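Probable transcriptional regulator (Pseudomonas aeruginosa, PDB 2ESN) is probably a LysR-type transcriptional regulator, pairing a DNA-binding helix-turn-helix domain with an effector-binding domain whose ligand is not established. Local coordinates at residues P118-N121 and R122-H125. Residues are numbered along the deposited sequence; the frame is centred on the assembly and turned at random.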
# COMPACT_ATOMS: atom_id res chain seq x y z
N PRO C 118 6.82 22.66 26.60
CA PRO C 118 7.91 22.52 27.56
C PRO C 118 9.14 21.75 27.03
O PRO C 118 10.26 22.02 27.47
CB PRO C 118 7.26 21.78 28.75
CG PRO C 118 6.13 20.95 28.15
CD PRO C 118 5.65 21.82 26.94
N LEU C 119 8.92 20.80 26.13
CA LEU C 119 10.03 20.01 25.59
C LEU C 119 10.93 20.93 24.79
O LEU C 119 12.12 20.94 25.01
CB LEU C 119 9.52 18.92 24.64
CG LEU C 119 10.32 17.61 24.45
CD1 LEU C 119 10.26 17.00 23.00
CD2 LEU C 119 11.66 17.31 25.21
N MET C 120 10.36 21.68 23.86
CA MET C 120 11.15 22.55 23.04
C MET C 120 11.66 23.82 23.75
O MET C 120 12.64 24.41 23.35
CB MET C 120 10.45 22.84 21.74
CG MET C 120 10.09 21.51 20.90
SD MET C 120 11.40 20.38 20.55
CE MET C 120 12.40 21.33 19.57
N ASN C 121 10.99 24.21 24.83
CA ASN C 121 11.49 25.26 25.67
C ASN C 121 12.91 24.89 26.17
O ASN C 121 13.76 25.76 26.25
CB ASN C 121 10.58 25.46 26.90
CG ASN C 121 11.10 26.57 27.79
OD1 ASN C 121 11.12 27.76 27.40
ND2 ASN C 121 11.75 26.18 28.82
N ARG C 122 13.10 23.63 26.58
CA ARG C 122 14.37 23.12 27.01
C ARG C 122 15.29 22.86 25.79
O ARG C 122 16.42 23.38 25.71
CB ARG C 122 14.16 21.82 27.81
CG ARG C 122 15.48 21.17 28.24
CD ARG C 122 15.29 19.70 28.67
NE ARG C 122 14.46 19.61 29.87
CZ ARG C 122 14.13 18.46 30.45
NH1 ARG C 122 14.53 17.31 29.90
NH2 ARG C 122 13.37 18.45 31.55
N LEU C 123 14.83 22.02 24.85
CA LEU C 123 15.69 21.56 23.72
C LEU C 123 16.25 22.62 22.83
O LEU C 123 17.40 22.48 22.29
CB LEU C 123 15.01 20.44 22.91
CG LEU C 123 14.66 19.14 23.67
CD1 LEU C 123 14.31 17.98 22.67
CD2 LEU C 123 15.75 18.66 24.63
N GLN C 124 15.52 23.72 22.65
CA GLN C 124 16.09 24.86 21.92
C GLN C 124 17.47 25.33 22.50
O GLN C 124 18.27 25.87 21.78
CB GLN C 124 15.12 26.07 21.85
CG GLN C 124 14.97 26.74 23.19
CD GLN C 124 13.96 27.84 23.24
OE1 GLN C 124 13.67 28.52 22.27
NE2 GLN C 124 13.34 27.97 24.41
N HIS C 125 17.71 25.10 23.78
CA HIS C 125 18.95 25.51 24.45
C HIS C 125 19.87 24.32 24.52
O HIS C 125 21.02 24.44 24.18
CB HIS C 125 18.68 26.03 25.90
CG HIS C 125 17.85 27.29 25.94
ND1 HIS C 125 18.27 28.46 25.35
CD2 HIS C 125 16.60 27.52 26.40
CE1 HIS C 125 17.33 29.39 25.50
NE2 HIS C 125 16.31 28.84 26.13
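Leu119 and Leu123 meet one turn apart near the C-terminal end of helix 109-126, in a local contact along the helix connecting strands 102-107 and 131-136 of the substrate-binding domain. Two backbone bonds of the i to i+4 kind carry the turn: Leu123 N reaches Leu119 O at 2.9 Å, and Gln124 N reaches Met120 O at 3.0 Å. Arg122 N is held less firmly, with weak bonds to both Pro118 O and Leu119 O. On the buried side, CD2 of Leu119 rests 3.7 Å from CD1 of Leu123, forming one apolar ridge. Both reach helix 293-303, Leu119 at Leu301 and Leu123 at Trp296 and Met297, while Leu119 also touches Leu132 of strand 131-136; Arg122 NH1 hydrogen-bonds to Gln300 OE1 of the same helix 293-303.

Gln124 turns back along the helix. With chi1 at 71°, its otherwise extended chain runs over the preceding turn, CG passing close to Met120 O and Asn121 O. NE2 of Gln124 then donates to Asn121 O at 2.9 Å. The N-H...O angle is 158°, and Asn121 O lies close to the plane of the amide, while the donor stands somewhat off the carbonyl plane. This side-chain bond to the main chain, together with OE1 accepting from Asp247 N of the second subunit, fixes the rotation of the amide. Met120 packs on Leu242 of that subunit. The arrangement is that of a beta-alpha-beta crossover helix in a periplasmic-binding-protein-like domain, with one flank buried in its own domain and another at a subunit interface.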